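Side-chain contacts in GlcNAc-alpha-1,4-Gal-releasing endo-beta-galactosidase (Clostridium perfringens, PDB 1UPS), which probably hydrolyses internal beta-galactosidic bonds of glycans to release GlcNAc-alpha-1,4-Gal, as an endo-beta-galactosidase of glycoside hydrolase family 16: residues I184-W189 against N193-W198; G167-L172 against T224-Y229. All blocks are in the same frame, centred on the assembly; numbering follows the deposited sequence.

Interaction 1 (I184-W189 against N193-W198)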
ATOM      1  N   ILE A 184      -5.379   4.100   0.518  1.00  9.82           N
ATOM      2  CA  ILE A 184      -3.946   3.841   0.325  1.00 10.15           C
ATOM      3  C   ILE A 184      -3.530   4.620  -0.926  1.00 10.35           C
ATOM      4  O   ILE A 184      -4.268   4.637  -1.931  1.00 10.90           O
ATOM      5  CB  ILE A 184      -3.692   2.333   0.116  1.00 10.13           C
ATOM      6  CG1 ILE A 184      -4.058   1.529   1.361  1.00  9.22           C
ATOM      7  CG2 ILE A 184      -2.201   2.060  -0.217  1.00 11.22           C
ATOM      8  CD1 ILE A 184      -4.276   0.023   1.089  1.00  9.47           C
ATOM      9  N   ALA A 185      -2.369   5.277  -0.874  1.00  9.88           N
ATOM     10  CA  ALA A 185      -1.905   6.064  -2.031  1.00 10.35           C
ATOM     11  C   ALA A 185      -0.383   6.087  -2.118  1.00 10.64           C
ATOM     12  O   ALA A 185       0.302   5.776  -1.146  1.00 10.06           O
ATOM     13  CB  ALA A 185      -2.467   7.515  -1.974  1.00 10.10           C
ATOM     14  N   ALA A 186       0.150   6.438  -3.292  1.00 10.77           N
ATOM     15  CA  ALA A 186       1.604   6.552  -3.452  1.00 10.52           C
ATOM     16  C   ALA A 186       1.938   7.456  -4.625  1.00 10.54           C
ATOM     17  O   ALA A 186       1.180   7.538  -5.594  1.00 11.19           O
ATOM     18  CB  ALA A 186       2.243   5.166  -3.649  1.00 10.96           C
ATOM     19  N   TYR A 187       3.100   8.096  -4.551  1.00 10.84           N
ATOM     20  CA  TYR A 187       3.562   9.005  -5.611  1.00 10.34           C
ATOM     21  C   TYR A 187       5.052   9.225  -5.412  1.00 10.32           C
ATOM     22  O   TYR A 187       5.508   9.327  -4.286  1.00 11.20           O
ATOM     23  CB  TYR A 187       2.809  10.335  -5.495  1.00  9.56           C
ATOM     24  CG  TYR A 187       3.208  11.388  -6.517  1.00 11.06           C
ATOM     25  CD1 TYR A 187       3.223  11.100  -7.885  1.00 12.42           C
ATOM     26  CD2 TYR A 187       3.535  12.682  -6.104  1.00 11.11           C
ATOM     27  CE1 TYR A 187       3.589  12.093  -8.820  1.00 14.37           C
ATOM     28  CE2 TYR A 187       3.889  13.675  -7.033  1.00 14.29           C
ATOM     29  CZ  TYR A 187       3.916  13.362  -8.375  1.00 13.94           C
ATOM     30  OH  TYR A 187       4.280  14.343  -9.293  1.00 16.97           O
ATOM     31  N   GLY A 188       5.808   9.307  -6.509  1.00 10.94           N
ATOM     32  CA  GLY A 188       7.249   9.478  -6.406  1.00 10.63           C
ATOM     33  C   GLY A 188       7.751  10.912  -6.282  1.00 10.69           C
ATOM     34  O   GLY A 188       8.914  11.117  -5.945  1.00  9.67           O
ATOM     35  N   TRP A 189       6.886  11.893  -6.516  1.00 10.52           N
ATOM     36  CA  TRP A 189       7.314  13.305  -6.535  1.00 10.53           C
ATOM     37  C   TRP A 189       8.463  13.480  -7.544  1.00 10.76           C
ATOM     38  O   TRP A 189       8.237  13.318  -8.745  1.00 10.72           O
ATOM     39  CB  TRP A 189       7.644  13.817  -5.115  1.00 10.69           C
ATOM     40  CG  TRP A 189       6.412  13.892  -4.239  1.00  9.91           C
ATOM     41  CD1 TRP A 189       5.911  12.909  -3.419  1.00 10.23           C
ATOM     42  CD2 TRP A 189       5.508  14.991  -4.144  1.00 10.71           C
ATOM     43  NE1 TRP A 189       4.756  13.343  -2.815  1.00 10.66           N
ATOM     44  CE2 TRP A 189       4.490  14.625  -3.234  1.00 10.87           C
ATOM     45  CE3 TRP A 189       5.468  16.267  -4.722  1.00 12.19           C
ATOM     46  CZ2 TRP A 189       3.431  15.484  -2.898  1.00 12.81           C
ATOM     47  CZ3 TRP A 189       4.416  17.140  -4.374  1.00 14.36           C
ATOM     48  CH2 TRP A 189       3.412  16.735  -3.479  1.00 13.67           C
ATOM     49  N   ASN A 193      11.869   6.944 -10.908  1.00 13.62           N
ATOM     50  CA  ASN A 193      11.868   5.479 -10.860  1.00 14.27           C
ATOM     51  C   ASN A 193      10.785   4.844  -9.981  1.00 14.42           C
ATOM     52  O   ASN A 193      10.746   3.603  -9.828  1.00 14.58           O
ATOM     53  CB  ASN A 193      13.255   4.989 -10.428  1.00 14.91           C
ATOM     54  CG  ASN A 193      14.357   5.473 -11.355  1.00 18.39           C
ATOM     55  OD1 ASN A 193      14.195   5.462 -12.570  1.00 20.04           O
ATOM     56  ND2 ASN A 193      15.473   5.917 -10.781  1.00 22.46           N
ATOM     57  N   PHE A 194       9.930   5.681  -9.393  1.00 13.20           N
ATOM     58  CA  PHE A 194       8.842   5.196  -8.539  1.00 13.15           C
ATOM     59  C   PHE A 194       7.540   5.944  -8.731  1.00 13.06           C
ATOM     60  O   PHE A 194       7.479   7.171  -8.531  1.00 13.24           O
ATOM     61  CB  PHE A 194       9.228   5.241  -7.051  1.00 12.59           C
ATOM     62  CG  PHE A 194       8.093   4.854  -6.118  1.00 12.63           C
ATOM     63  CD1 PHE A 194       7.559   5.790  -5.232  1.00 14.86           C
ATOM     64  CD2 PHE A 194       7.557   3.563  -6.138  1.00 13.88           C
ATOM     65  CE1 PHE A 194       6.495   5.451  -4.386  1.00 12.70           C
ATOM     66  CE2 PHE A 194       6.493   3.210  -5.283  1.00 11.64           C
ATOM     67  CZ  PHE A 194       5.975   4.167  -4.409  1.00 13.56           C
ATOM     68  N   GLN A 195       6.494   5.197  -9.091  1.00 13.23           N
ATOM     69  CA  GLN A 195       5.120   5.708  -9.081  1.00 13.45           C
ATOM     70  C   GLN A 195       5.027   7.141  -9.602  1.00 13.88           C
ATOM     71  O   GLN A 195       4.639   8.065  -8.872  1.00 12.93           O
ATOM     72  CB  GLN A 195       4.536   5.599  -7.653  1.00 13.62           C
ATOM     73  CG  GLN A 195       3.003   5.547  -7.586  1.00 14.24           C
ATOM     74  CD  GLN A 195       2.403   4.478  -8.491  1.00 16.28           C
ATOM     75  OE1 GLN A 195       2.709   3.291  -8.339  1.00 17.90           O
ATOM     76  NE2 GLN A 195       1.582   4.895  -9.455  1.00 16.21           N
ATOM     77  N   THR A 196       5.363   7.329 -10.881  1.00 13.96           N
ATOM     78  CA  THR A 196       5.474   8.693 -11.412  1.00 14.74           C
ATOM     79  C   THR A 196       4.153   9.403 -11.673  1.00 15.03           C
ATOM     80  O   THR A 196       4.159  10.565 -12.060  1.00 16.08           O
ATOM     81  CB  THR A 196       6.365   8.748 -12.670  1.00 15.02           C
ATOM     82  OG1 THR A 196       5.864   7.829 -13.645  1.00 17.13           O
ATOM     83  CG2 THR A 196       7.754   8.249 -12.356  1.00 15.99           C
ATOM     84  N   SER A 197       3.033   8.697 -11.516  1.00 15.26           N
ATOM     85  CA  SER A 197       1.706   9.321 -11.408  1.00 15.27           C
ATOM     86  C   SER A 197       1.064   8.835 -10.104  1.00 14.52           C
ATOM     87  O   SER A 197       1.303   7.702  -9.684  1.00 14.82           O
ATOM     88  CB  SER A 197       0.812   8.935 -12.591  1.00 15.71           C
ATOM     89  OG  SER A 197       1.403   9.318 -13.848  1.00 19.26           O
ATOM     90  N   TRP A 198       0.240   9.672  -9.483  1.00 13.77           N
ATOM     91  CA  TRP A 198      -0.450   9.271  -8.243  1.00 13.72           C
ATOM     92  C   TRP A 198      -1.245   7.996  -8.494  1.00 13.84           C
ATOM     93  O   TRP A 198      -1.854   7.842  -9.567  1.00 13.35           O
ATOM     94  CB  TRP A 198      -1.422  10.367  -7.787  1.00 14.09           C
ATOM     95  CG  TRP A 198      -0.797  11.380  -6.913  1.00 14.74           C
ATOM     96  CD1 TRP A 198      -0.394  12.636  -7.265  1.00 14.86           C
ATOM     97  CD2 TRP A 198      -0.450  11.213  -5.543  1.00 14.39           C
ATOM     98  NE1 TRP A 198       0.169  13.276  -6.185  1.00 14.49           N
ATOM     99  CE2 TRP A 198       0.147  12.421  -5.112  1.00 15.29           C
ATOM    100  CE3 TRP A 198      -0.590  10.165  -4.621  1.00 14.57           C
ATOM    101  CZ2 TRP A 198       0.622  12.603  -3.811  1.00 14.85           C
ATOM    102  CZ3 TRP A 198      -0.116  10.350  -3.312  1.00 14.51           C
ATOM    103  CH2 TRP A 198       0.474  11.571  -2.929  1.00 15.81           C
TER
HETATM  104  O   HOH W   1       4.021  13.425 -12.120  1.00 29.47           O

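Interaction 2 (G167-L172 against T224-Y229)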
ATOM      1  N   GLY A 167      10.113   9.807  -2.720  1.00  9.26           N
ATOM      2  CA  GLY A 167       8.898   8.995  -2.748  1.00  9.53           C
ATOM      3  C   GLY A 167       7.987   9.186  -1.540  1.00 10.24           C
ATOM      4  O   GLY A 167       8.462   9.391  -0.413  1.00 10.46           O
ATOM      5  N   GLU A 168       6.676   9.132  -1.782  1.00  9.38           N
ATOM      6  CA  GLU A 168       5.667   9.181  -0.705  1.00  9.36           C
ATOM      7  C   GLU A 168       4.822   7.914  -0.780  1.00  9.46           C
ATOM      8  O   GLU A 168       4.336   7.564  -1.861  1.00  9.49           O
ATOM      9  CB  GLU A 168       4.741  10.392  -0.879  1.00  9.55           C
ATOM     10  CG  GLU A 168       3.634  10.436   0.179  1.00  9.66           C
ATOM     11  CD  GLU A 168       2.735  11.658   0.084  1.00 12.35           C
ATOM     12  OE1 GLU A 168       1.759  11.697   0.864  1.00 11.66           O
ATOM     13  OE2 GLU A 168       2.995  12.558  -0.744  1.00  9.83           O
ATOM     14  N   ILE A 169       4.673   7.216   0.347  1.00  9.17           N
ATOM     15  CA  ILE A 169       3.719   6.102   0.445  1.00  9.39           C
ATOM     16  C   ILE A 169       2.733   6.432   1.543  1.00  9.88           C
ATOM     17  O   ILE A 169       3.118   6.551   2.706  1.00 10.05           O
ATOM     18  CB  ILE A 169       4.406   4.739   0.757  1.00  9.81           C
ATOM     19  CG1 ILE A 169       5.488   4.400  -0.277  1.00 10.30           C
ATOM     20  CG2 ILE A 169       3.343   3.603   0.862  1.00  9.90           C
ATOM     21  CD1 ILE A 169       6.421   3.256   0.195  1.00 12.14           C
ATOM     22  N   ASP A 170       1.460   6.610   1.175  1.00 10.45           N
ATOM     23  CA  ASP A 170       0.436   6.842   2.182  1.00  9.61           C
ATOM     24  C   ASP A 170      -0.144   5.477   2.537  1.00  9.48           C
ATOM     25  O   ASP A 170      -1.009   4.974   1.831  1.00  9.76           O
ATOM     26  CB  ASP A 170      -0.631   7.782   1.631  1.00 10.28           C
ATOM     27  CG  ASP A 170      -0.035   9.088   1.167  1.00 11.62           C
ATOM     28  OD1 ASP A 170       0.740   9.690   1.955  1.00 12.11           O
ATOM     29  OD2 ASP A 170      -0.242   9.539   0.027  1.00 14.11           O
ATOM     30  N   ILE A 171       0.394   4.849   3.579  1.00  9.46           N
ATOM     31  CA  ILE A 171      -0.014   3.476   3.936  1.00  9.70           C
ATOM     32  C   ILE A 171      -1.452   3.479   4.416  1.00  9.84           C
ATOM     33  O   ILE A 171      -2.197   2.536   4.156  1.00  9.73           O
ATOM     34  CB  ILE A 171       0.916   2.861   5.019  1.00  9.67           C
ATOM     35  CG1 ILE A 171       2.393   2.964   4.596  1.00 10.87           C
ATOM     36  CG2 ILE A 171       0.555   1.391   5.295  1.00  9.81           C
ATOM     37  CD1 ILE A 171       3.358   2.760   5.787  1.00 10.95           C
ATOM     38  N   LEU A 172      -1.828   4.546   5.113  1.00  9.99           N
ATOM     39  CA  LEU A 172      -3.212   4.757   5.492  1.00 10.55           C
ATOM     40  C   LEU A 172      -3.489   6.253   5.394  1.00 10.63           C
ATOM     41  O   LEU A 172      -2.697   7.068   5.863  1.00 10.63           O
ATOM     42  CB  LEU A 172      -3.448   4.255   6.930  1.00 10.63           C
ATOM     43  CG  LEU A 172      -4.897   4.342   7.428  1.00 10.66           C
ATOM     44  CD1 LEU A 172      -5.216   3.151   8.362  1.00 12.28           C
ATOM     45  CD2 LEU A 172      -5.117   5.643   8.210  1.00  9.35           C
ATOM     46  N   THR A 224      10.774  -5.271  -4.861  1.00 14.58           N
ATOM     47  CA  THR A 224       9.874  -5.530  -5.990  1.00 16.24           C
ATOM     48  C   THR A 224       8.522  -4.805  -5.914  1.00 14.79           C
ATOM     49  O   THR A 224       7.948  -4.421  -6.954  1.00 14.67           O
ATOM     50  CB  THR A 224       9.637  -7.059  -6.094  1.00 15.03           C
ATOM     51  OG1 THR A 224      10.858  -7.681  -6.502  1.00 21.08           O
ATOM     52  CG2 THR A 224       8.672  -7.409  -7.230  1.00 19.45           C
ATOM     53  N   ALA A 225       8.015  -4.629  -4.699  1.00 14.02           N
ATOM     54  CA  ALA A 225       6.611  -4.228  -4.530  1.00 13.21           C
ATOM     55  C   ALA A 225       6.289  -3.706  -3.143  1.00 12.64           C
ATOM     56  O   ALA A 225       7.076  -3.879  -2.195  1.00 11.49           O
ATOM     57  CB  ALA A 225       5.679  -5.443  -4.855  1.00 13.17           C
ATOM     58  N   LEU A 226       5.120  -3.063  -3.048  1.00 11.73           N
ATOM     59  CA  LEU A 226       4.475  -2.701  -1.787  1.00 11.46           C
ATOM     60  C   LEU A 226       3.216  -3.556  -1.644  1.00 11.64           C
ATOM     61  O   LEU A 226       2.332  -3.535  -2.505  1.00 11.77           O
ATOM     62  CB  LEU A 226       4.085  -1.204  -1.778  1.00 11.63           C
ATOM     63  CG  LEU A 226       5.210  -0.237  -2.205  1.00 10.34           C
ATOM     64  CD1 LEU A 226       4.684   1.187  -2.208  1.00 10.20           C
ATOM     65  CD2 LEU A 226       6.409  -0.366  -1.274  1.00 11.20           C
ATOM     66  N   LYS A 227       3.141  -4.307  -0.552  1.00 11.56           N
ATOM     67  CA  LYS A 227       1.996  -5.188  -0.324  1.00 11.55           C
ATOM     68  C   LYS A 227       1.336  -4.783   0.979  1.00 11.61           C
ATOM     69  O   LYS A 227       2.007  -4.671   2.016  1.00 11.71           O
ATOM     70  CB  LYS A 227       2.471  -6.643  -0.284  1.00 11.31           C
ATOM     71  CG  LYS A 227       2.856  -7.128  -1.679  1.00 13.54           C
ATOM     72  CD  LYS A 227       3.304  -8.568  -1.712  1.00 16.87           C
ATOM     73  CE  LYS A 227       3.655  -8.962  -3.167  1.00 17.90           C
ATOM     74  NZ  LYS A 227       3.921 -10.451  -3.268  1.00 19.31           N
ATOM     75  N   PHE A 228       0.027  -4.534   0.917  1.00 10.45           N
ATOM     76  CA  PHE A 228      -0.722  -4.001   2.056  1.00 10.16           C
ATOM     77  C   PHE A 228      -1.670  -5.047   2.621  1.00  9.68           C
ATOM     78  O   PHE A 228      -2.379  -5.685   1.860  1.00 10.16           O
ATOM     79  CB  PHE A 228      -1.502  -2.767   1.598  1.00  8.84           C
ATOM     80  CG  PHE A 228      -0.610  -1.682   1.070  1.00  9.88           C
ATOM     81  CD1 PHE A 228      -0.076  -0.728   1.929  1.00 11.00           C
ATOM     82  CD2 PHE A 228      -0.273  -1.650  -0.276  1.00  9.30           C
ATOM     83  CE1 PHE A 228       0.792   0.280   1.435  1.00  9.98           C
ATOM     84  CE2 PHE A 228       0.585  -0.653  -0.786  1.00 11.15           C
ATOM     85  CZ  PHE A 228       1.110   0.300   0.078  1.00  9.87           C
ATOM     86  N   TYR A 229      -1.670  -5.196   3.953  1.00 11.15           N
ATOM     87  CA  TYR A 229      -2.414  -6.254   4.651  1.00 10.74           C
ATOM     88  C   TYR A 229      -3.360  -5.665   5.689  1.00 10.55           C
ATOM     89  O   TYR A 229      -2.966  -4.786   6.465  1.00 10.23           O
ATOM     90  CB  TYR A 229      -1.442  -7.209   5.371  1.00 11.05           C
ATOM     91  CG  TYR A 229      -0.515  -7.929   4.433  1.00 11.92           C
ATOM     92  CD1 TYR A 229      -0.834  -9.201   3.952  1.00 13.16           C
ATOM     93  CD2 TYR A 229       0.678  -7.328   4.004  1.00 12.93           C
ATOM     94  CE1 TYR A 229       0.020  -9.857   3.066  1.00 14.40           C
ATOM     95  CE2 TYR A 229       1.518  -7.967   3.119  1.00 12.61           C
ATOM     96  CZ  TYR A 229       1.188  -9.238   2.662  1.00 15.18           C
ATOM     97  OH  TYR A 229       2.034  -9.879   1.772  1.00 15.89           O
TER

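Interaction 1 (I184-W189 against N193-W198)
Where strand 181-187 of the GH16 beta-sandwich runs out, the chain loops back so that Gly-188 N donates to Gln-195 O over 2.9 Å. Phe-194 O presses on the same glycine, 3.1 Å from Gly-188 CA in a CA-H...O contact. The rest of the contact is largely aromatic. Tyr-187 and Trp-198 form an offset stack: the phenol ring lies over the five-membered ring of the indole, centroids 4.0 Å apart and planes at 20°. Tyr-187 CB meanwhile sits over the six-membered ring as a CH-pi contact, 3.2 Å from its centroid. With CG anti to the backbone N (chi1 179°), the tyrosine is led along the indole toward NE1. The opposite face of the Tyr-187 ring receives the backbone N of Trp-189, whose indole NE1 is hydrogen-bonded to Glu-168. On the other side of the strand, Phe-194 CZ meets Ala-186 CB at 3.9 Å, and Gln-195 CB covers the centre of one phenyl face. Bent at chi2 (52°), Gln-195 turns its amide back to its own loop, where NE2 donates almost straight to Ser-197 O. At the outer end, a water joins Tyr-187 OH (3.0 Å) to Thr-196 O, to which it donates.

Interaction 2 (G167-L172 against T224-Y229)
Ile-169 and Leu-226 meet tip to tip between the two sheets of the GH16 beta-sandwich, strand 168-170, which fits the start of the GH16 signature E-I-D-I, lying in one and strand 225-230 in the other. The signature's isoleucines turn into the core and its acids to the other face. The CA atoms of Ile-169 and Leu-226 are 9.1 Å apart. The tight part is the meeting of methyls, Ile-169 CD1 to Leu-226 CD1 at 3.6 Å; Leu-226 CD2 flanks the same isoleucine methyl at 3.9 Å. Packing is looser around Phe-228, which turns the edge of its ring to both isoleucines: Ile-171 CG2 lies 4.0 Å from CE1, and Ile-169 CG2 is 4.1 Å from CZ. In Ile-169 the CG1 branch stands anti to the carbonyl carbon (chi1 -56°), sending CD1 to the leucine and leaving CG2 for the phenylalanine. Met-219 touches both Ile-169 and Phe-228. The core has no solvent side here, all four touching residues being buried; Lys-227 and Tyr-229, partly exposed, leave the interface. Ile-171 marks a classic beta bulge, facing Trp-148 together with Leu-172. The CB of Asp-170 points away from strand 225-230, and its OD1 lies 2.5 Å from Glu-168 OE1.

Interactions 1 and 2 have centres 10 Å apart and share a sheet, in which strands 168-170 and 181-187 are antiparallel neighbours. Along the chain, interaction 1 is nested between 167-172 and 224-229, the two segments of interaction 2. Probable backbone hydrogen bonds join them, from Asp-170 N to Ala-185 O (2.7 Å) and from Glu-168 N to Tyr-187 O. Interaction 2 ties this sheet to the other across the core; interaction 1 folds the 193-198 loop against the strand end. Trp-198 also packs on Glu-168 and Asp-170, placing the loop's indole beside this acidic pair on the face that, in GH16 enzymes, lines the substrate cleft, consistent with a role for the loop in shaping it.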